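Local coordinates for microcin B17-processing protein McbD (PDB 6GRH) that is needed to process the inactive microcin B17 precursor into the active peptide, and probably acts as its YcaO-type cyclodehydratase, at residues F363-A371 against R388-P396; M169-Y177 against I216-L227. The protein carries 1 engineered substitution. One frame throughout, in Å; residues are numbered along the deposited sequence. Where two conformers were deposited one is given.

Contact 1: F363-A371 against R388-P396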
loop_
_atom_site.group_PDB
_atom_site.type_symbol
_atom_site.label_atom_id
_atom_site.label_comp_id
_atom_site.label_asym_id
_atom_site.label_seq_id
_atom_site.Cartn_x
_atom_site.Cartn_y
_atom_site.Cartn_z
ATOM N N PHE E 363 -40.228 -42.617 0.675
ATOM C CA PHE E 363 -40.276 -41.945 -0.634
ATOM C C PHE E 363 -38.887 -41.856 -1.282
ATOM O O PHE E 363 -37.932 -41.426 -0.653
ATOM C CB PHE E 363 -40.921 -40.576 -0.522
ATOM C CG PHE E 363 -42.364 -40.645 -0.146
ATOM C CD1 PHE E 363 -43.322 -40.954 -1.110
ATOM C CD2 PHE E 363 -42.765 -40.441 1.160
ATOM C CE1 PHE E 363 -44.650 -41.030 -0.777
ATOM C CE2 PHE E 363 -44.092 -40.504 1.503
ATOM C CZ PHE E 363 -45.045 -40.813 0.546
ATOM N N LEU E 364 -38.776 -42.313 -2.529
ATOM C CA LEU E 364 -37.485 -42.266 -3.247
ATOM C C LEU E 364 -37.134 -40.864 -3.738
ATOM O O LEU E 364 -35.967 -40.561 -3.955
ATOM C CB LEU E 364 -37.458 -43.278 -4.412
ATOM C CG LEU E 364 -37.162 -44.718 -3.979
ATOM C CD1 LEU E 364 -37.381 -45.689 -5.121
ATOM C CD2 LEU E 364 -35.754 -44.888 -3.438
ATOM N N HIS E 365 -38.133 -40.023 -3.929
ATOM C CA HIS E 365 -37.907 -38.635 -4.289
ATOM C C HIS E 365 -39.130 -37.823 -3.865
ATOM O O HIS E 365 -40.078 -38.397 -3.349
ATOM C CB HIS E 365 -37.632 -38.532 -5.796
ATOM C CG HIS E 365 -38.756 -39.014 -6.650
ATOM N ND1 HIS E 365 -39.905 -38.284 -6.847
ATOM C CD2 HIS E 365 -38.883 -40.129 -7.406
ATOM C CE1 HIS E 365 -40.708 -38.943 -7.662
ATOM N NE2 HIS E 365 -40.104 -40.061 -8.028
ATOM N N MET E 366 -39.134 -36.516 -4.093
ATOM C CA MET E 366 -40.170 -35.652 -3.512
ATOM C C MET E 366 -41.229 -35.113 -4.470
ATOM O O MET E 366 -42.036 -34.257 -4.080
ATOM C CB MET E 366 -39.517 -34.500 -2.729
ATOM C CG MET E 366 -38.970 -33.349 -3.546
ATOM S SD MET E 366 -38.387 -32.023 -2.464
ATOM C CE MET E 366 -39.911 -31.301 -1.879
ATOM N N ASN E 367 -41.238 -35.599 -5.706
ATOM C CA ASN E 367 -42.226 -35.177 -6.695
ATOM C C ASN E 367 -43.389 -36.178 -6.809
ATOM O O ASN E 367 -43.337 -37.102 -7.611
ATOM C CB ASN E 367 -41.539 -35.001 -8.052
ATOM C CG ASN E 367 -42.483 -34.511 -9.128
ATOM O OD1 ASN E 367 -43.616 -34.114 -8.850
ATOM N ND2 ASN E 367 -42.011 -34.530 -10.374
ATOM N N ASN E 368 -44.453 -35.995 -6.036
ATOM C CA ASN E 368 -45.571 -36.943 -6.162
ATOM C C ASN E 368 -46.524 -36.620 -7.354
ATOM O O ASN E 368 -47.500 -37.315 -7.534
ATOM C CB ASN E 368 -46.286 -37.240 -4.819
ATOM C CG ASN E 368 -46.507 -36.018 -3.995
ATOM O OD1 ASN E 368 -46.018 -35.900 -2.858
ATOM N ND2 ASN E 368 -47.197 -35.056 -4.589
ATOM N N SER E 369 -46.215 -35.593 -8.161
ATOM C CA SER E 369 -46.832 -35.431 -9.493
ATOM C C SER E 369 -46.146 -36.289 -10.574
ATOM O O SER E 369 -46.639 -36.380 -11.683
ATOM C CB SER E 369 -46.831 -33.963 -9.940
ATOM O OG SER E 369 -45.600 -33.600 -10.550
ATOM N N GLY E 370 -44.991 -36.872 -10.262
ATOM C CA GLY E 370 -44.269 -37.720 -11.205
ATOM C C GLY E 370 -44.450 -39.168 -10.838
ATOM O O GLY E 370 -45.423 -39.528 -10.222
ATOM N N ALA E 371 -43.481 -39.987 -11.217
ATOM C CA ALA E 371 -43.529 -41.429 -11.021
ATOM C C ALA E 371 -42.830 -41.774 -9.686
ATOM O O ALA E 371 -41.599 -41.754 -9.573
ATOM C CB ALA E 371 -42.858 -42.116 -12.197
ATOM N N ARG E 388 -53.591 -34.054 -3.089
ATOM C CA ARG E 388 -52.173 -33.894 -2.759
ATOM C C ARG E 388 -51.338 -35.066 -3.296
ATOM O O ARG E 388 -50.149 -34.886 -3.569
ATOM C CB ARG E 388 -51.942 -33.759 -1.246
ATOM C CG ARG E 388 -52.699 -32.636 -0.542
ATOM C CD ARG E 388 -51.947 -31.344 -0.592
ATOM N NE ARG E 388 -52.534 -30.222 0.143
ATOM C CZ ARG E 388 -52.221 -29.837 1.380
ATOM N NH1 ARG E 388 -51.380 -30.530 2.148
ATOM N NH2 ARG E 388 -52.789 -28.750 1.874
ATOM N N GLU E 389 -51.937 -36.253 -3.453
ATOM C CA GLU E 389 -51.198 -37.435 -3.944
ATOM C C GLU E 389 -50.742 -37.332 -5.408
ATOM O O GLU E 389 -49.842 -38.065 -5.818
ATOM C CB GLU E 389 -52.016 -38.719 -3.771
ATOM C CG GLU E 389 -52.295 -39.099 -2.325
ATOM C CD GLU E 389 -53.187 -40.325 -2.197
ATOM O OE1 GLU E 389 -54.170 -40.447 -2.961
ATOM O OE2 GLU E 389 -52.921 -41.166 -1.320
ATOM N N SER E 390 -51.359 -36.432 -6.176
ATOM C CA SER E 390 -50.993 -36.168 -7.565
ATOM C C SER E 390 -50.349 -34.789 -7.816
ATOM O O SER E 390 -50.109 -34.450 -8.958
ATOM C CB SER E 390 -52.250 -36.281 -8.427
ATOM O OG SER E 390 -53.202 -35.284 -8.054
ATOM N N LYS E 391 -50.065 -34.010 -6.770
ATOM C CA LYS E 391 -49.559 -32.644 -6.915
ATOM C C LYS E 391 -48.221 -32.518 -6.213
ATOM O O LYS E 391 -48.068 -32.983 -5.085
ATOM C CB LYS E 391 -50.503 -31.646 -6.262
ATOM C CG LYS E 391 -51.576 -31.043 -7.144
ATOM C CD LYS E 391 -52.232 -29.846 -6.447
ATOM C CE LYS E 391 -51.286 -28.646 -6.351
ATOM N NZ LYS E 391 -51.954 -27.384 -5.910
ATOM N N MET E 392 -47.265 -31.846 -6.832
ATOM C CA MET E 392 -46.000 -31.649 -6.148
ATOM C C MET E 392 -46.129 -30.609 -5.026
ATOM O O MET E 392 -46.729 -29.559 -5.207
ATOM C CB MET E 392 -44.898 -31.253 -7.105
ATOM C CG MET E 392 -43.595 -31.111 -6.366
ATOM S SD MET E 392 -42.179 -31.182 -7.425
ATOM C CE MET E 392 -40.929 -30.833 -6.180
ATOM N N VAL E 393 -45.565 -30.942 -3.868
ATOM C CA VAL E 393 -45.441 -30.016 -2.721
ATOM C C VAL E 393 -44.833 -28.659 -3.159
ATOM O O VAL E 393 -43.903 -28.661 -3.957
ATOM C CB VAL E 393 -44.596 -30.667 -1.578
ATOM C CG1 VAL E 393 -43.156 -30.896 -1.995
ATOM C CG2 VAL E 393 -44.666 -29.852 -0.281
ATOM N N PRO E 394 -45.383 -27.515 -2.673
ATOM C CA PRO E 394 -44.875 -26.184 -3.046
ATOM C C PRO E 394 -43.600 -25.781 -2.257
ATOM O O PRO E 394 -43.598 -24.857 -1.424
ATOM C CB PRO E 394 -46.074 -25.268 -2.768
ATOM C CG PRO E 394 -46.773 -25.927 -1.621
ATOM C CD PRO E 394 -46.623 -27.403 -1.875
ATOM N N PHE E 395 -42.520 -26.493 -2.562
ATOM C CA PHE E 395 -41.255 -26.394 -1.852
ATOM C C PHE E 395 -40.176 -26.492 -2.928
ATOM O O PHE E 395 -40.350 -27.283 -3.852
ATOM C CB PHE E 395 -41.145 -27.553 -0.858
ATOM C CG PHE E 395 -39.976 -27.446 0.076
ATOM C CD1 PHE E 395 -38.783 -28.082 -0.217
ATOM C CD2 PHE E 395 -40.072 -26.716 1.259
ATOM C CE1 PHE E 395 -37.689 -27.984 0.629
ATOM C CE2 PHE E 395 -38.983 -26.609 2.113
ATOM C CZ PHE E 395 -37.783 -27.242 1.787
ATOM N N PRO E 396 -39.087 -25.685 -2.842
ATOM C CA PRO E 396 -38.021 -25.753 -3.874
ATOM C C PRO E 396 -37.114 -27.002 -3.795
ATOM O O PRO E 396 -36.439 -27.380 -4.779
ATOM C CB PRO E 396 -37.182 -24.492 -3.616
ATOM C CG PRO E 396 -37.541 -24.005 -2.260
ATOM C CD PRO E 396 -38.760 -24.719 -1.772
ATOM O OXT PRO E 396 -37.025 -27.658 -2.736
HETATM O O HOH W 1 -44.509 -33.766 -3.779
#
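Met-366 reaches across to Val-393 and Phe-395 with its terminal methyl. CE lies 3.3 Å from Val-393 CG1, closer than two methyl groups normally pack. The same methyl is 3.8 Å from Phe-395 CD1, at an oblique approach to the ring. A bend at the end of the Met-366 chain (chi3 -74°) turns CE to both partners, and the side chain crosses each at about a right angle. Met-392 brings an extended chain to Met-366 CG, which its CE meets at 4.1 Å, the two chains running obliquely. Tyr-286 of helix 285-292 touches both methionines. Water 1 joins the backbones in this buried part. It donates to Met-366 O at 2.5 Å and accepts from the N atoms of Asn-368 and Val-393. The segments are irregular, and both belong to the C-terminal tail that follows strand 350-358 in the YcaO fold; Pro-396 carries the terminal carboxylate. A type I beta turn from Asn-367 to Gly-370 bends the first segment. Ser-369 OG donates to Asn-367 OD1 at 2.7 Å, in the carbonyl plane and on a lone pair. This holds the Asn-367 amide beside Met-392, whose SD is 3.6 Å from OD1. The exposed side is looser. There Ser-369 meets Ser-390 through a CA-H...O contact, Ser-369 CA to Ser-390 O 3.5 Å, and the Lys-391 side chain starts out away from the first segment.

Contact 2: M169-Y177 against I216-L227. Engineered in segment 169-177: Arg-171 (natural residue Thr).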
loop_
_atom_site.group_PDB
_atom_site.type_symbol
_atom_site.label_atom_id
_atom_site.label_comp_id
_atom_site.label_asym_id
_atom_site.label_seq_id
_atom_site.Cartn_x
_atom_site.Cartn_y
_atom_site.Cartn_z
ATOM N N MET E 169 -34.585 -36.891 6.724
ATOM C CA MET E 169 -35.620 -36.586 7.704
ATOM C C MET E 169 -36.479 -35.414 7.245
ATOM O O MET E 169 -37.699 -35.479 7.325
ATOM C CB MET E 169 -35.012 -36.281 9.075
ATOM C CG MET E 169 -34.857 -37.512 9.932
ATOM S SD MET E 169 -36.475 -38.276 10.121
ATOM C CE MET E 169 -36.023 -39.964 9.782
ATOM N N GLU E 170 -35.836 -34.362 6.749
ATOM C CA GLU E 170 -36.552 -33.158 6.276
ATOM C C GLU E 170 -37.592 -33.490 5.203
ATOM O O GLU E 170 -38.760 -33.131 5.312
ATOM C CB GLU E 170 -35.571 -32.121 5.683
ATOM C CG GLU E 170 -34.862 -31.303 6.739
ATOM C CD GLU E 170 -33.594 -30.621 6.261
ATOM O OE1 GLU E 170 -33.386 -30.465 5.046
ATOM O OE2 GLU E 170 -32.789 -30.238 7.129
ATOM N N ARG E 171 -37.139 -34.180 4.162
ATOM C CA ARG E 171 -37.950 -34.435 2.988
ATOM C C ARG E 171 -39.033 -35.477 3.259
ATOM O O ARG E 171 -40.181 -35.288 2.848
ATOM C CB ARG E 171 -37.067 -34.835 1.786
ATOM C CG ARG E 171 -35.953 -33.833 1.445
ATOM C CD ARG E 171 -36.505 -32.478 1.032
ATOM N NE ARG E 171 -35.442 -31.486 0.863
ATOM C CZ ARG E 171 -34.699 -31.308 -0.230
ATOM N NH1 ARG E 171 -34.846 -32.063 -1.327
ATOM N NH2 ARG E 171 -33.771 -30.345 -0.226
ATOM N N GLN E 172 -38.695 -36.538 3.993
ATOM C CA GLN E 172 -39.703 -37.544 4.351
ATOM C C GLN E 172 -40.765 -36.911 5.239
ATOM O O GLN E 172 -41.970 -37.132 5.011
ATOM C CB GLN E 172 -39.099 -38.782 5.013
ATOM C CG GLN E 172 -38.075 -39.530 4.164
ATOM C CD GLN E 172 -38.625 -40.059 2.866
ATOM O OE1 GLN E 172 -39.780 -40.537 2.801
ATOM N NE2 GLN E 172 -37.798 -40.017 1.824
ATOM N N SER E 173 -40.335 -36.090 6.202
ATOM C CA SER E 173 -41.270 -35.328 7.050
ATOM C C SER E 173 -42.161 -34.396 6.241
ATOM O O SER E 173 -43.350 -34.297 6.497
ATOM C CB SER E 173 -40.548 -34.517 8.136
ATOM O OG SER E 173 -39.874 -35.385 9.047
ATOM N N LEU E 174 -41.589 -33.732 5.260
ATOM C CA LEU E 174 -42.329 -32.776 4.445
ATOM C C LEU E 174 -43.385 -33.458 3.571
ATOM O O LEU E 174 -44.489 -32.932 3.428
ATOM C CB LEU E 174 -41.364 -32.002 3.554
ATOM C CG LEU E 174 -41.974 -31.034 2.532
ATOM C CD1 LEU E 174 -42.714 -29.877 3.198
ATOM C CD2 LEU E 174 -40.902 -30.527 1.592
ATOM N N LEU E 175 -43.020 -34.584 2.956
ATOM C CA LEU E 175 -43.959 -35.351 2.134
ATOM C C LEU E 175 -45.131 -35.904 2.929
ATOM O O LEU E 175 -46.263 -35.840 2.464
ATOM C CB LEU E 175 -43.261 -36.489 1.397
ATOM C CG LEU E 175 -42.354 -36.028 0.262
ATOM C CD1 LEU E 175 -41.311 -37.092 -0.074
ATOM C CD2 LEU E 175 -43.160 -35.653 -0.968
ATOM N N LEU E 176 -44.873 -36.438 4.120
ATOM C CA LEU E 176 -45.962 -36.910 4.976
ATOM C C LEU E 176 -46.895 -35.758 5.381
ATOM O O LEU E 176 -48.122 -35.898 5.321
ATOM C CB LEU E 176 -45.441 -37.635 6.213
ATOM C CG LEU E 176 -46.565 -38.422 6.893
ATOM C CD1 LEU E 176 -47.014 -39.573 6.003
ATOM C CD2 LEU E 176 -46.150 -38.937 8.262
ATOM N N TYR E 177 -46.308 -34.623 5.759
ATOM C CA TYR E 177 -47.076 -33.397 6.062
ATOM C C TYR E 177 -47.892 -32.919 4.859
ATOM O O TYR E 177 -49.088 -32.621 4.989
ATOM C CB TYR E 177 -46.151 -32.271 6.500
ATOM C CG TYR E 177 -46.818 -30.917 6.572
ATOM C CD1 TYR E 177 -47.736 -30.628 7.567
ATOM C CD2 TYR E 177 -46.532 -29.935 5.653
ATOM C CE1 TYR E 177 -48.353 -29.389 7.648
ATOM C CE2 TYR E 177 -47.139 -28.695 5.714
ATOM C CZ TYR E 177 -48.041 -28.422 6.714
ATOM O OH TYR E 177 -48.631 -27.193 6.775
ATOM N N ILE E 216 -43.105 -30.435 11.952
ATOM C CA ILE E 216 -43.673 -31.501 11.121
ATOM C C ILE E 216 -42.875 -32.811 11.192
ATOM O O ILE E 216 -43.072 -33.678 10.357
ATOM C CB ILE E 216 -43.818 -31.073 9.637
ATOM C CG1 ILE E 216 -42.459 -30.693 9.028
ATOM C CG2 ILE E 216 -44.804 -29.922 9.505
ATOM C CD1 ILE E 216 -42.419 -30.832 7.521
ATOM N N THR E 217 -42.007 -32.971 12.196
ATOM C CA THR E 217 -41.175 -34.163 12.337
ATOM C C THR E 217 -41.981 -35.454 12.148
ATOM O O THR E 217 -43.063 -35.551 12.695
ATOM C CB THR E 217 -40.597 -34.205 13.751
ATOM O OG1 THR E 217 -40.100 -32.906 14.080
ATOM C CG2 THR E 217 -39.493 -35.259 13.868
ATOM N N LEU E 218 -41.450 -36.437 11.415
ATOM C CA LEU E 218 -42.096 -37.751 11.304
ATOM C C LEU E 218 -42.533 -38.195 12.700
ATOM O O LEU E 218 -41.736 -38.080 13.631
ATOM C CB LEU E 218 -41.142 -38.814 10.768
ATOM C CG LEU E 218 -40.859 -38.850 9.270
ATOM C CD1 LEU E 218 -39.974 -40.040 8.975
ATOM C CD2 LEU E 218 -42.138 -38.929 8.474
ATOM N N PRO E 219 -43.793 -38.640 12.853
ATOM C CA PRO E 219 -44.306 -39.053 14.175
ATOM C C PRO E 219 -43.432 -40.086 14.886
ATOM O O PRO E 219 -42.993 -41.067 14.280
ATOM C CB PRO E 219 -45.676 -39.628 13.842
ATOM C CG PRO E 219 -46.113 -38.739 12.725
ATOM C CD PRO E 219 -44.892 -38.512 11.882
ATOM N N GLY E 220 -43.140 -39.820 16.157
ATOM C CA GLY E 220 -42.330 -40.720 16.966
ATOM C C GLY E 220 -40.840 -40.572 16.758
ATOM O O GLY E 220 -40.073 -41.134 17.520
ATOM N N ALA E 221 -40.409 -39.815 15.747
ATOM C CA ALA E 221 -38.985 -39.641 15.486
ATOM C C ALA E 221 -38.372 -38.656 16.502
ATOM O O ALA E 221 -39.045 -37.721 16.944
ATOM C CB ALA E 221 -38.740 -39.130 14.062
ATOM N N PRO E 222 -37.082 -38.849 16.831
ATOM C CA PRO E 222 -36.317 -37.829 17.563
ATOM C C PRO E 222 -36.003 -36.608 16.728
ATOM O O PRO E 222 -36.221 -36.594 15.503
ATOM C CB PRO E 222 -35.019 -38.556 17.913
ATOM C CG PRO E 222 -34.837 -39.511 16.782
ATOM C CD PRO E 222 -36.228 -40.003 16.480
ATOM N N GLY E 223 -35.456 -35.591 17.377
ATOM C CA GLY E 223 -35.135 -34.348 16.692
ATOM C C GLY E 223 -36.377 -33.596 16.267
ATOM O O GLY E 223 -37.495 -33.921 16.688
ATOM N N HIS E 224 -36.178 -32.602 15.413
ATOM C CA HIS E 224 -37.221 -31.650 15.066
ATOM C C HIS E 224 -37.049 -31.186 13.631
ATOM O O HIS E 224 -35.992 -30.646 13.278
ATOM C CB HIS E 224 -37.183 -30.459 16.028
ATOM C CG HIS E 224 -37.417 -30.843 17.458
ATOM N ND1 HIS E 224 -38.677 -30.975 17.998
ATOM C CD2 HIS E 224 -36.551 -31.180 18.442
ATOM C CE1 HIS E 224 -38.582 -31.355 19.259
ATOM N NE2 HIS E 224 -37.302 -31.493 19.555
ATOM N N ALA E 225 -38.064 -31.430 12.803
ATOM C CA ALA E 225 -38.138 -30.860 11.453
ATOM C C ALA E 225 -39.058 -29.671 11.549
ATOM O O ALA E 225 -40.234 -29.823 11.847
ATOM C CB ALA E 225 -38.688 -31.866 10.473
ATOM N N VAL E 226 -38.526 -28.482 11.342
ATOM C CA VAL E 226 -39.319 -27.276 11.501
ATOM C C VAL E 226 -39.587 -26.647 10.148
ATOM O O VAL E 226 -38.647 -26.369 9.416
ATOM C CB VAL E 226 -38.631 -26.287 12.458
ATOM C CG1 VAL E 226 -39.399 -24.977 12.523
ATOM C CG2 VAL E 226 -38.552 -26.907 13.856
ATOM N N LEU E 227 -40.868 -26.429 9.840
ATOM C CA LEU E 227 -41.300 -25.848 8.579
ATOM C C LEU E 227 -41.741 -24.439 8.884
ATOM O O LEU E 227 -42.608 -24.241 9.731
ATOM C CB LEU E 227 -42.494 -26.627 8.006
ATOM C CG LEU E 227 -43.045 -26.163 6.651
ATOM C CD1 LEU E 227 -42.046 -26.347 5.541
ATOM C CD2 LEU E 227 -44.344 -26.900 6.350
HETATM O O HOH W 2 -44.421 -35.397 8.858
#
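Helix 169-177 crosses strand 224-227 at -59°, with the axes 8.8 Å apart at closest approach, and comes nearest the loop before the strand at Ser-173 and Leu-218. Ser-173 OG accepts from Leu-218 N at 3.0 Å; the bond is bent, with an N-H...O angle of 139°. The same hydroxyl donates to Met-169 O, one turn back. Ser-173 N also donates to Met-169 O, and the two donors come from opposite faces of its carbonyl plane. Water 2 adds a bridge, donating to Ser-173 O and Ile-216 O. Leu-218 packs its CG 3.6 Å from Ser-173 OG and its CD2 3.9 Å from Gln-172 O. In one of its two modelled conformers, Leu-176 also touches Leu-218 and Pro-219. Further along the helix, Ile-216 CG2 sits over one face of the Tyr-177 ring, 3.9 Å from its centroid and 25° off the normal, a CH-pi contact. Leu-227 CD2 approaches the ring obliquely, 3.4 Å from Tyr-177 CE2. Tyr-177 OH is hydrogen-bonded to Thr-306 OG1. Ile-216 CD1 packs on Leu-174 CA at 3.6 Å. A type II turn from Leu-218 to Ala-221 shapes the loop, which joins antiparallel strands 210-215 and 224-231. This is helix-on-sheet packing within the YcaO fold: helix 157-180 lies against the mixed sheet and the connection between two of its strands.

In the fold
Contacts 1 and 2 have centres about 16 Å apart, and the helix of contact 2 is also touched by contact 1. In sequence, all of contact 2 precedes contact 1. Leu-175, which points away from segment 216-227, touches Phe-363 CB with its CD1 at 3.5 Å. Leu-174 CD2 packs on Phe-395 CG at 3.6 Å. A probable hydrogen bond, Gln-172 NE2 to Phe-363 O at 2.9 Å, adds a polar link. The helix thus has the C-terminal tail on Gln-172, Leu-174 and Leu-175, while the end of the tail also reaches strand 241-248. That strand is common to both surroundings: Thr-243 touches Phe-395 of contact 1 and Leu-227 of contact 2.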